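Long-range contacts in periplasmic molybdate-binding protein (Azotobacter vinelandii, PDB 1ATG), which binds molybdate or tungstate in a pocket between its two domains, probably delivering the oxyanion to an ABC transporter: residues Glu15-Gln20 against Pro216-Ile221; Phe68-Ser73 against Ile196-Ala201; Tyr77-Leu82 against Pro189-Ala194; Ala164-Ile169 against Ala225-Pro230. One frame throughout, in Å; residues are numbered along the deposited sequence.

Contact 1: residues Glu15-Gln20 against Pro216-Ile221; sequences EQLAGQ and PKAVAI. With EDO (1,2-ethanediol), chain E.
Gln-16 meets Ile-221 by two atoms at once, its CB and OE1 each lying 3.9 Å from Ile-221 CG2. The glutamine chain is extended beyond CG (chi2 173°), which carries its amide past that methyl group to polar partners. OE1 takes a hydrogen bond from water 1, and the same water donates to Ile-221 O, both at 2.7 Å, so a side chain of one helix is joined to the backbone of the other. NE2 donates to O1 of an ethanediol molecule, probably from the crystallisation liquor. Leu-17, the next residue, is buried: its CD2 reaches Ala-218 CA at 3.7 Å and Ile-221 CG2 at 3.8 Å, the leucine and isoleucine chains running past one another head to tail. The axes of the two segments approach to 10.0 Å with 155° between their directions, a nearly antiparallel pairing of helices 11-25 and 216-224 within one domain of the periplasmic binding-protein fold. Trp-212 of helix 203-212 touches Leu-17, Gln-20 and Ala-218. With both branches of Ile-221 engaged, an alanine here would probably leave a gap where CG2 and CD1 had been, taking from Gln-20 CB its apolar partner and from Leu-17 part of its own. A turn further on, Gln-20 offers carbon rather than amide, CB standing 3.8 Å from Ile-221 CD1; its OE1 is hydrogen-bonded to Gln-24 NE2 instead.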
loop_
_atom_site.group_PDB
_atom_site.type_symbol
_atom_site.label_atom_id
_atom_site.label_comp_id
_atom_site.label_asym_id
_atom_site.label_seq_id
_atom_site.Cartn_x
_atom_site.Cartn_y
_atom_site.Cartn_z
ATOM N N GLU A 15 5.571 -10.288 3.570
ATOM C CA GLU A 15 6.099 -11.645 3.392
ATOM C C GLU A 15 7.565 -11.670 3.783
ATOM O O GLU A 15 8.029 -12.602 4.461
ATOM C CB GLU A 15 5.895 -12.110 1.949
ATOM C CG GLU A 15 4.427 -12.410 1.646
ATOM C CD GLU A 15 4.098 -12.568 0.177
ATOM O OE1 GLU A 15 4.881 -12.102 -0.672
ATOM O OE2 GLU A 15 3.026 -13.142 -0.137
ATOM N N GLN A 16 8.338 -10.669 3.377
ATOM C CA GLN A 16 9.739 -10.579 3.775
ATOM C C GLN A 16 9.854 -10.439 5.289
ATOM O O GLN A 16 10.688 -11.114 5.927
ATOM C CB GLN A 16 10.457 -9.409 3.107
ATOM C CG GLN A 16 10.573 -9.545 1.600
ATOM C CD GLN A 16 11.124 -8.290 0.967
ATOM O OE1 GLN A 16 10.737 -7.170 1.308
ATOM N NE2 GLN A 16 12.042 -8.435 0.018
ATOM N N LEU A 17 9.060 -9.566 5.888
ATOM C CA LEU A 17 9.091 -9.355 7.331
ATOM C C LEU A 17 8.717 -10.612 8.097
ATOM O O LEU A 17 9.414 -10.965 9.060
ATOM C CB LEU A 17 8.151 -8.221 7.718
ATOM C CG LEU A 17 8.572 -6.819 7.264
ATOM C CD1 LEU A 17 7.383 -5.875 7.273
ATOM C CD2 LEU A 17 9.670 -6.278 8.178
ATOM N N ALA A 18 7.629 -11.262 7.717
ATOM C CA ALA A 18 7.199 -12.501 8.357
ATOM C C ALA A 18 8.287 -13.556 8.266
ATOM O O ALA A 18 8.575 -14.257 9.264
ATOM C CB ALA A 18 5.920 -12.984 7.678
ATOM N N GLY A 19 8.982 -13.708 7.155
ATOM C CA GLY A 19 10.071 -14.652 6.979
ATOM C C GLY A 19 11.190 -14.360 7.975
ATOM O O GLY A 19 11.725 -15.278 8.625
ATOM N N GLN A 20 11.569 -13.092 8.116
ATOM C CA GLN A 20 12.617 -12.735 9.066
ATOM C C GLN A 20 12.156 -12.943 10.496
ATOM O O GLN A 20 12.948 -13.445 11.330
ATOM C CB GLN A 20 13.061 -11.297 8.818
ATOM C CG GLN A 20 14.137 -10.794 9.768
ATOM C CD GLN A 20 15.413 -11.603 9.730
ATOM O OE1 GLN A 20 16.199 -11.586 10.696
ATOM N NE2 GLN A 20 15.671 -12.351 8.670
ATOM N N PRO A 216 15.211 -2.583 14.465
ATOM C CA PRO A 216 16.137 -2.308 13.391
ATOM C C PRO A 216 16.025 -3.199 12.181
ATOM O O PRO A 216 16.122 -2.713 11.051
ATOM C CB PRO A 216 17.517 -2.381 14.038
ATOM C CG PRO A 216 17.293 -2.275 15.501
ATOM C CD PRO A 216 15.894 -2.725 15.784
ATOM N N LYS A 217 15.856 -4.504 12.371
ATOM C CA LYS A 217 15.798 -5.389 11.207
ATOM C C LYS A 217 14.520 -5.178 10.404
ATOM O O LYS A 217 14.586 -5.125 9.179
ATOM C CB LYS A 217 15.996 -6.839 11.632
ATOM C CG LYS A 217 17.455 -7.211 11.895
ATOM C CD LYS A 217 18.240 -7.298 10.596
ATOM C CE LYS A 217 19.473 -8.174 10.726
ATOM N NZ LYS A 217 20.452 -7.932 9.627
ATOM N N ALA A 218 13.404 -5.025 11.113
ATOM C CA ALA A 218 12.146 -4.749 10.394
ATOM C C ALA A 218 12.227 -3.421 9.654
ATOM O O ALA A 218 11.824 -3.309 8.491
ATOM C CB ALA A 218 10.990 -4.726 11.376
ATOM N N VAL A 219 12.739 -2.381 10.320
ATOM C CA VAL A 219 12.849 -1.071 9.667
ATOM C C VAL A 219 13.732 -1.152 8.440
ATOM O O VAL A 219 13.444 -0.515 7.414
ATOM C CB VAL A 219 13.321 -0.007 10.674
ATOM C CG1 VAL A 219 13.779 1.280 9.998
ATOM C CG2 VAL A 219 12.219 0.333 11.672
ATOM N N ALA A 220 14.831 -1.922 8.497
ATOM C CA ALA A 220 15.704 -2.039 7.338
ATOM C C ALA A 220 14.989 -2.712 6.173
ATOM O O ALA A 220 15.147 -2.281 5.020
ATOM C CB ALA A 220 16.990 -2.767 7.704
ATOM N N ILE A 221 14.180 -3.719 6.428
ATOM C CA ILE A 221 13.401 -4.377 5.382
ATOM C C ILE A 221 12.381 -3.409 4.786
ATOM O O ILE A 221 12.215 -3.342 3.572
ATOM C CB ILE A 221 12.726 -5.649 5.927
ATOM C CG1 ILE A 221 13.786 -6.720 6.223
ATOM C CG2 ILE A 221 11.665 -6.178 4.978
ATOM C CD1 ILE A 221 13.326 -7.883 7.074
HETATM C C1 EDO E . 13.626 -5.170 -1.458
HETATM O O1 EDO E . 13.494 -6.700 -1.498
HETATM C C2 EDO E . 13.481 -4.477 -2.826
HETATM O O2 EDO E . 12.411 -5.263 -3.660
HETATM O O HOH W 1 12.614 -5.203 1.599
#

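Contact 2: residues Phe68-Ser73 against Ile196-Ala201; sequences FALPGS and ITKSTA
Ile-196 packs against Leu-70 and Ser-73 along its whole side chain. Its CB lies 3.7 Å from Ser-73 OG, and CG1, the next atom outward, is 3.9 Å from Ser-73 CB. The other branch, CG2, sits anti to the backbone N and is thereby turned to Leu-70, whose CB and CD2 it meets. At the tip, CD1 touches Leu-70 CD2 at 4.0 Å and stays close to Ser-73 CB as well. The leucine and isoleucine chains run alongside each other in the same sense, and Glu-207 of helix 203-212 touches both. The contact joins the loop between helix 58-65 and strand 75-86 to the one between strand 191-196 and helix 203-212. A single beta bridge, Ala-69 with Thr-197, holds the backbones: Leu-70 N donates to Ile-196 O at 2.8 Å and 169°, and Lys-198 N to Phe-68 O over the same length. Each segment then leaves through a tight turn, type II from Leu-70 to Ser-73, with Gly-72 at positive phi, and type I from Thr-197 to Thr-200. Ser-73 OG donates 2.8 Å to Leu-70 O, in the carbonyl plane on a lone pair, and accepts from Ile-196 N at 3.0 Å. Leu-70 O is gripped a second time by Ser-73 N. The extended Lys-198 chain crosses Pro-71 at about a right angle, and water 2 links Phe-68 O to Ser-199 N.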
loop_
_atom_site.group_PDB
_atom_site.type_symbol
_atom_site.label_atom_id
_atom_site.label_comp_id
_atom_site.label_asym_id
_atom_site.label_seq_id
_atom_site.Cartn_x
_atom_site.Cartn_y
_atom_site.Cartn_z
ATOM N N PHE A 68 -12.683 -1.288 18.218
ATOM C CA PHE A 68 -12.248 -2.543 17.627
ATOM C C PHE A 68 -10.740 -2.748 17.739
ATOM O O PHE A 68 -10.277 -3.874 17.573
ATOM C CB PHE A 68 -12.633 -2.602 16.141
ATOM C CG PHE A 68 -14.107 -2.792 15.931
ATOM C CD1 PHE A 68 -14.654 -4.056 16.040
ATOM C CD2 PHE A 68 -14.932 -1.721 15.630
ATOM C CE1 PHE A 68 -16.013 -4.256 15.859
ATOM C CE2 PHE A 68 -16.288 -1.916 15.441
ATOM C CZ PHE A 68 -16.821 -3.179 15.568
ATOM N N ALA A 69 -10.005 -1.671 17.959
ATOM C CA ALA A 69 -8.551 -1.757 18.067
ATOM C C ALA A 69 -8.107 -1.770 19.525
ATOM O O ALA A 69 -8.738 -1.127 20.366
ATOM C CB ALA A 69 -7.895 -0.586 17.340
ATOM N N LEU A 70 -7.039 -2.509 19.819
ATOM C CA LEU A 70 -6.517 -2.522 21.191
ATOM C C LEU A 70 -5.977 -1.130 21.478
ATOM O O LEU A 70 -5.126 -0.616 20.748
ATOM C CB LEU A 70 -5.436 -3.587 21.321
ATOM C CG LEU A 70 -4.798 -3.794 22.695
ATOM C CD1 LEU A 70 -5.783 -4.506 23.616
ATOM C CD2 LEU A 70 -3.501 -4.579 22.585
ATOM N N PRO A 71 -6.478 -0.475 22.521
ATOM C CA PRO A 71 -6.041 0.862 22.873
ATOM C C PRO A 71 -4.529 0.944 23.011
ATOM O O PRO A 71 -3.900 0.028 23.537
ATOM C CB PRO A 71 -6.765 1.152 24.183
ATOM C CG PRO A 71 -7.957 0.254 24.167
ATOM C CD PRO A 71 -7.519 -0.995 23.444
ATOM N N GLY A 72 -3.926 1.994 22.457
ATOM C CA GLY A 72 -2.491 2.198 22.532
ATOM C C GLY A 72 -1.656 1.436 21.521
ATOM O O GLY A 72 -0.427 1.604 21.498
ATOM N N SER A 73 -2.248 0.603 20.670
ATOM C CA SER A 73 -1.490 -0.179 19.712
ATOM C C SER A 73 -1.306 0.494 18.356
ATOM O O SER A 73 -0.459 0.017 17.584
ATOM C CB SER A 73 -2.148 -1.539 19.453
ATOM O OG SER A 73 -3.363 -1.403 18.727
ATOM N N ILE A 196 -3.493 -3.470 16.580
ATOM C CA ILE A 196 -3.821 -4.795 17.078
ATOM C C ILE A 196 -5.356 -4.812 17.212
ATOM O O ILE A 196 -5.938 -3.813 17.618
ATOM C CB ILE A 196 -3.182 -5.121 18.434
ATOM C CG1 ILE A 196 -1.657 -5.220 18.277
ATOM C CG2 ILE A 196 -3.739 -6.413 19.020
ATOM C CD1 ILE A 196 -0.924 -5.415 19.592
ATOM N N THR A 197 -5.955 -5.909 16.784
ATOM C CA THR A 197 -7.420 -6.043 16.896
ATOM C C THR A 197 -7.744 -6.375 18.355
ATOM O O THR A 197 -7.218 -7.365 18.848
ATOM C CB THR A 197 -7.915 -7.092 15.905
ATOM O OG1 THR A 197 -7.617 -6.686 14.544
ATOM C CG2 THR A 197 -9.428 -7.275 16.000
ATOM N N LYS A 198 -8.573 -5.577 19.014
ATOM C CA LYS A 198 -8.870 -5.742 20.435
ATOM C C LYS A 198 -9.274 -7.130 20.878
ATOM O O LYS A 198 -8.883 -7.585 21.964
ATOM C CB LYS A 198 -9.955 -4.737 20.852
ATOM C CG LYS A 198 -10.086 -4.524 22.356
ATOM C CD LYS A 198 -10.867 -3.244 22.633
ATOM C CE LYS A 198 -11.361 -3.166 24.064
ATOM N NZ LYS A 198 -12.183 -1.939 24.284
ATOM N N SER A 199 -10.025 -7.858 20.076
ATOM C CA SER A 199 -10.517 -9.187 20.359
ATOM C C SER A 199 -9.497 -10.295 20.179
ATOM O O SER A 199 -9.831 -11.475 20.340
ATOM C CB SER A 199 -11.721 -9.458 19.436
ATOM O OG SER A 199 -11.305 -9.565 18.086
ATOM N N THR A 200 -8.253 -9.980 19.816
ATOM C CA THR A 200 -7.246 -10.995 19.596
ATOM C C THR A 200 -7.145 -12.004 20.740
ATOM O O THR A 200 -7.177 -11.637 21.912
ATOM C CB THR A 200 -5.854 -10.351 19.400
ATOM O OG1 THR A 200 -4.887 -11.390 19.243
ATOM C CG2 THR A 200 -5.473 -9.474 20.579
ATOM N N ALA A 201 -6.909 -13.259 20.368
ATOM C CA ALA A 201 -6.698 -14.307 21.370
ATOM C C ALA A 201 -5.206 -14.594 21.509
ATOM O O ALA A 201 -4.782 -15.583 22.107
ATOM C CB ALA A 201 -7.460 -15.560 20.973
HETATM O O HOH W 2 -11.845 -6.131 18.215
#

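Contact 3: residues Tyr77-Leu82 against Pro189-Ala194; sequences YAIGKL and PIVQQA
Tyr-77 and Gln-192 bury equal areas in this contact and cross with ring and amide planes 82° apart. The tyrosine CG lies between its backbone N and carbonyl carbon (chi1 69°), which swings the ring back to the neighbouring strand, its edge set against the Gln-193 to Ala-194 peptide: CZ comes within 3.6 Å of Gln-192 CB, and CD1 within 3.7 Å of Ala-194 CB. Gln-192 NE2 donates to Tyr-77 OH at 3.0 Å, the hydroxyl standing only 2° out of the amide plane. Ser-54 O also holds that hydroxyl. A phenylalanine in place of Tyr-77 would probably leave Ser-54 O and Gln-192 NE2 each short of one bond and the amide less firmly fixed. The strand carries a classic beta bulge, two residues, Tyr-77 and Ala-78, standing opposite the single Gln-192, with Tyr-77 N bonded to Gln-192 O at 3.0 Å and Gln-192 N to Ala-78 O at 2.9 Å. Ile-190 O accepts from Gly-80 N. Gln-192 bonds through OE1 to Tyr-117 OH and through NE2 also to Asn-9 OD1, so it stands in a second shell behind two residues of the anion pocket; the antiparallel pair itself probably belongs to the strands that connect the two domains, as in other periplasmic binding proteins.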
loop_
_atom_site.group_PDB
_atom_site.type_symbol
_atom_site.label_atom_id
_atom_site.label_comp_id
_atom_site.label_asym_id
_atom_site.label_seq_id
_atom_site.Cartn_x
_atom_site.Cartn_y
_atom_site.Cartn_z
ATOM N N TYR A 77 3.691 2.503 10.754
ATOM C CA TYR A 77 4.721 1.510 10.483
ATOM C C TYR A 77 5.497 1.780 9.203
ATOM O O TYR A 77 6.585 1.215 9.018
ATOM C CB TYR A 77 4.128 0.092 10.445
ATOM C CG TYR A 77 3.227 -0.161 9.262
ATOM C CD1 TYR A 77 1.880 0.172 9.301
ATOM C CD2 TYR A 77 3.702 -0.735 8.097
ATOM C CE1 TYR A 77 1.049 -0.045 8.206
ATOM C CE2 TYR A 77 2.895 -0.944 6.992
ATOM C CZ TYR A 77 1.577 -0.593 7.068
ATOM O OH TYR A 77 0.774 -0.809 5.963
ATOM N N ALA A 78 4.972 2.639 8.338
ATOM C CA ALA A 78 5.639 2.904 7.059
ATOM C C ALA A 78 4.951 4.084 6.405
ATOM O O ALA A 78 3.755 4.336 6.649
ATOM C CB ALA A 78 5.533 1.674 6.159
ATOM N N ILE A 79 5.656 4.788 5.545
ATOM C CA ILE A 79 5.089 5.847 4.715
ATOM C C ILE A 79 5.419 5.447 3.278
ATOM O O ILE A 79 6.588 5.244 2.915
ATOM C CB ILE A 79 5.618 7.237 5.055
ATOM C CG1 ILE A 79 5.301 7.620 6.508
ATOM C CG2 ILE A 79 5.014 8.304 4.152
ATOM C CD1 ILE A 79 6.487 8.079 7.307
ATOM N N GLY A 80 4.378 5.278 2.465
ATOM C CA GLY A 80 4.543 4.785 1.108
ATOM C C GLY A 80 5.062 5.840 0.166
ATOM O O GLY A 80 5.257 7.020 0.498
ATOM N N LYS A 81 5.299 5.405 -1.070
ATOM C CA LYS A 81 5.727 6.292 -2.133
ATOM C C LYS A 81 4.962 5.894 -3.388
ATOM O O LYS A 81 5.120 4.779 -3.903
ATOM C CB LYS A 81 7.230 6.137 -2.352
ATOM C CG LYS A 81 7.861 7.137 -3.298
ATOM C CD LYS A 81 9.366 7.234 -3.075
ATOM C CE LYS A 81 9.970 8.335 -3.934
ATOM N NZ LYS A 81 11.367 8.652 -3.523
ATOM N N LEU A 82 4.155 6.814 -3.871
ATOM C CA LEU A 82 3.372 6.581 -5.079
ATOM C C LEU A 82 4.257 6.640 -6.308
ATOM O O LEU A 82 5.156 7.495 -6.431
ATOM C CB LEU A 82 2.324 7.690 -5.181
ATOM C CG LEU A 82 1.366 7.584 -6.369
ATOM C CD1 LEU A 82 0.428 6.392 -6.253
ATOM C CD2 LEU A 82 0.552 8.873 -6.442
ATOM N N PRO A 189 0.579 12.619 1.672
ATOM C CA PRO A 189 1.441 11.485 1.992
ATOM C C PRO A 189 0.682 10.255 2.423
ATOM O O PRO A 189 -0.323 10.263 3.137
ATOM C CB PRO A 189 2.383 12.029 3.050
ATOM C CG PRO A 189 2.465 13.490 2.735
ATOM C CD PRO A 189 1.075 13.869 2.286
ATOM N N ILE A 190 1.196 9.107 1.973
ATOM C CA ILE A 190 0.560 7.811 2.235
ATOM C C ILE A 190 1.100 7.256 3.536
ATOM O O ILE A 190 2.009 6.419 3.581
ATOM C CB ILE A 190 0.791 6.884 1.031
ATOM C CG1 ILE A 190 0.275 7.510 -0.275
ATOM C CG2 ILE A 190 0.116 5.537 1.248
ATOM C CD1 ILE A 190 0.736 6.790 -1.519
ATOM N N VAL A 191 0.558 7.761 4.636
ATOM C CA VAL A 191 0.974 7.416 5.989
ATOM C C VAL A 191 0.242 6.164 6.439
ATOM O O VAL A 191 -0.986 6.180 6.521
ATOM C CB VAL A 191 0.737 8.618 6.930
ATOM C CG1 VAL A 191 1.103 8.209 8.345
ATOM C CG2 VAL A 191 1.557 9.804 6.447
ATOM N N GLN A 192 0.976 5.073 6.622
ATOM C CA GLN A 192 0.351 3.778 6.845
ATOM C C GLN A 192 0.417 3.367 8.301
ATOM O O GLN A 192 1.504 3.297 8.892
ATOM C CB GLN A 192 1.051 2.734 5.943
ATOM C CG GLN A 192 1.161 3.222 4.506
ATOM C CD GLN A 192 1.679 2.271 3.464
ATOM O OE1 GLN A 192 2.069 2.725 2.385
ATOM N NE2 GLN A 192 1.670 0.962 3.690
ATOM N N GLN A 193 -0.765 3.107 8.871
ATOM C CA GLN A 193 -0.825 2.742 10.281
ATOM C C GLN A 193 -1.325 1.326 10.481
ATOM O O GLN A 193 -2.011 0.740 9.642
ATOM C CB GLN A 193 -1.709 3.718 11.062
ATOM C CG GLN A 193 -1.124 5.125 11.091
ATOM C CD GLN A 193 -1.635 5.895 12.296
ATOM O OE1 GLN A 193 -2.840 5.895 12.549
ATOM N NE2 GLN A 193 -0.724 6.515 13.034
ATOM N N ALA A 194 -0.902 0.756 11.609
ATOM C CA ALA A 194 -1.244 -0.583 12.000
ATOM C C ALA A 194 -1.874 -0.563 13.399
ATOM O O ALA A 194 -1.639 0.349 14.181
ATOM C CB ALA A 194 -0.018 -1.485 12.027
HETATM O O HOH W 3 3.577 9.221 0.520
#

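Contact 4: residues Ala164-Ile169 against Ala225-Pro230; sequences ALAQII and AGYVLP. With EDO (1,2-ethanediol), chain E.
Ala-166 turns its methyl group toward Tyr-227 and meets the hydroxyl end of the phenol obliquely, CB lying 3.4 Å from Tyr-227 OH and 3.5 Å from CE2 of that ring. The same methyl is 4.0 Å from Ala-225 CB, while Ala-166 CA approaches Ala-225 O to 3.1 Å in a CA-H...O contact (124° at the hydrogen). No hydrogen bond joins the segments, so the fit rests on shape. Leu-165, its CG anti to the backbone N (chi1 177°), lays CD2 against Gly-226 CA at 3.7 Å. That glycine, at phi 94°, ends helix 216-224 in a Schellman motif, and it lets the leucine methyl come right up to the backbone at the helix end. Ile-169 adds its CG2, 3.7 Å from Ala-225 O and also touching an ethanediol molecule whose O2 donates to Ile-169 O. The segments border the anion pocket between the domains: Tyr-227 OH is hydrogen-bonded to the pocket residue Asn-9, and Gln-167 NE2 to Val-146 O. Gln-167 is steadied in turn by the bond from Ala-164 N to its OE1, 2.9 Å long, with the donor tilted from the carbonyl plane. Thr-13 of helix 11-25 touches Ala-166, Ala-225 and Tyr-227.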
loop_
_atom_site.group_PDB
_atom_site.type_symbol
_atom_site.label_atom_id
_atom_site.label_comp_id
_atom_site.label_asym_id
_atom_site.label_seq_id
_atom_site.Cartn_x
_atom_site.Cartn_y
_atom_site.Cartn_z
ATOM N N ALA A 164 2.474 1.143 -5.846
ATOM C CA ALA A 164 3.350 1.392 -4.712
ATOM C C ALA A 164 4.780 1.088 -5.129
ATOM O O ALA A 164 5.069 0.098 -5.797
ATOM C CB ALA A 164 2.952 0.492 -3.552
ATOM N N LEU A 165 5.734 1.870 -4.629
ATOM C CA LEU A 165 7.140 1.608 -4.950
ATOM C C LEU A 165 7.554 0.215 -4.548
ATOM O O LEU A 165 8.287 -0.482 -5.261
ATOM C CB LEU A 165 8.017 2.667 -4.271
ATOM C CG LEU A 165 9.537 2.480 -4.446
ATOM C CD1 LEU A 165 9.940 2.410 -5.905
ATOM C CD2 LEU A 165 10.283 3.624 -3.760
ATOM N N ALA A 166 7.101 -0.285 -3.393
ATOM C CA ALA A 166 7.465 -1.605 -2.923
ATOM C C ALA A 166 7.134 -2.690 -3.926
ATOM O O ALA A 166 7.794 -3.732 -3.958
ATOM C CB ALA A 166 6.732 -1.907 -1.615
ATOM N N GLN A 167 6.089 -2.522 -4.741
ATOM C CA GLN A 167 5.685 -3.536 -5.693
ATOM C C GLN A 167 6.590 -3.641 -6.901
ATOM O O GLN A 167 6.504 -4.632 -7.646
ATOM C CB GLN A 167 4.258 -3.235 -6.181
ATOM C CG GLN A 167 3.223 -3.313 -5.072
ATOM C CD GLN A 167 1.893 -2.790 -5.591
ATOM O OE1 GLN A 167 1.818 -1.684 -6.119
ATOM N NE2 GLN A 167 0.832 -3.583 -5.432
ATOM N N ILE A 168 7.424 -2.642 -7.161
ATOM C CA ILE A 168 8.233 -2.630 -8.374
ATOM C C ILE A 168 9.721 -2.502 -8.139
ATOM O O ILE A 168 10.512 -2.791 -9.060
ATOM C CB ILE A 168 7.763 -1.534 -9.357
ATOM C CG1 ILE A 168 7.927 -0.126 -8.788
ATOM C CG2 ILE A 168 6.324 -1.790 -9.795
ATOM C CD1 ILE A 168 7.476 0.973 -9.743
ATOM N N ILE A 169 10.144 -2.098 -6.953
ATOM C CA ILE A 169 11.581 -1.926 -6.676
ATOM C C ILE A 169 12.211 -3.300 -6.566
ATOM O O ILE A 169 11.661 -4.233 -6.011
ATOM C CB ILE A 169 11.790 -1.032 -5.451
ATOM C CG1 ILE A 169 13.262 -0.606 -5.334
ATOM C CG2 ILE A 169 11.362 -1.731 -4.159
ATOM C CD1 ILE A 169 13.480 0.482 -4.305
ATOM N N ALA A 225 12.318 -1.722 0.813
ATOM C CA ALA A 225 11.154 -1.766 -0.063
ATOM C C ALA A 225 10.713 -0.375 -0.482
ATOM O O ALA A 225 9.680 -0.245 -1.169
ATOM C CB ALA A 225 10.024 -2.513 0.612
ATOM N N GLY A 226 11.428 0.657 -0.108
ATOM C CA GLY A 226 11.195 2.010 -0.562
ATOM C C GLY A 226 10.314 2.864 0.323
ATOM O O GLY A 226 10.067 4.029 -0.000
ATOM N N TYR A 227 9.848 2.324 1.444
ATOM C CA TYR A 227 9.038 3.102 2.367
ATOM C C TYR A 227 9.942 4.010 3.202
ATOM O O TYR A 227 11.136 3.701 3.401
ATOM C CB TYR A 227 8.287 2.193 3.352
ATOM C CG TYR A 227 7.282 1.268 2.698
ATOM C CD1 TYR A 227 6.000 1.696 2.406
ATOM C CD2 TYR A 227 7.625 -0.035 2.378
ATOM C CE1 TYR A 227 5.055 0.867 1.818
ATOM C CE2 TYR A 227 6.705 -0.882 1.779
ATOM C CZ TYR A 227 5.430 -0.419 1.497
ATOM O OH TYR A 227 4.563 -1.302 0.881
ATOM N N VAL A 228 9.374 5.069 3.751
ATOM C CA VAL A 228 10.094 5.858 4.749
ATOM C C VAL A 228 9.447 5.607 6.104
ATOM O O VAL A 228 8.381 4.988 6.210
ATOM C CB VAL A 228 10.121 7.349 4.441
ATOM C CG1 VAL A 228 10.866 7.635 3.161
ATOM C CG2 VAL A 228 8.732 7.900 4.350
ATOM N N LEU A 229 10.106 6.079 7.159
ATOM C CA LEU A 229 9.615 5.946 8.523
ATOM C C LEU A 229 9.460 7.353 9.101
ATOM O O LEU A 229 10.112 8.285 8.638
ATOM C CB LEU A 229 10.597 5.181 9.410
ATOM C CG LEU A 229 10.586 3.652 9.357
ATOM C CD1 LEU A 229 9.266 3.116 9.903
ATOM C CD2 LEU A 229 10.850 3.075 7.976
ATOM N N PRO A 230 8.610 7.523 10.092
ATOM C CA PRO A 230 8.472 8.847 10.704
ATOM C C PRO A 230 9.807 9.347 11.213
ATOM O O PRO A 230 10.641 8.576 11.720
ATOM C CB PRO A 230 7.497 8.635 11.851
ATOM C CG PRO A 230 6.728 7.418 11.466
ATOM C CD PRO A 230 7.736 6.535 10.735
HETATM C C1 EDO E . 13.626 -5.170 -1.458
HETATM O O1 EDO E . 13.494 -6.700 -1.498
HETATM C C2 EDO E . 13.481 -4.477 -2.826
HETATM O O2 EDO E . 12.411 -5.263 -3.660
#

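From the N terminus, residues 15-20, 68-73, 77-82 and 164-169 open contacts 1 to 4 in that order. Contact 3 closes first, at 189-194, followed by contact 2 at 196-201 and contact 1 at 216-221, so 3 lies within 2 and 2 within 1. Contact 4 closes last, at 225-230, and crosses the other three. Contact 3 pairs strands 75-86 and 191-196, and contact 2 joins the loops at the start of the one and the end of the other, whereas contact 1 joins two helices. Contact 4 ties the C-terminal tail to the loop after strand 160-164. It touches contact 3 through a probable hydrogen bond, Ile-79 N to Val-228 O, and contact 1 where Val-219 packs on Leu-229.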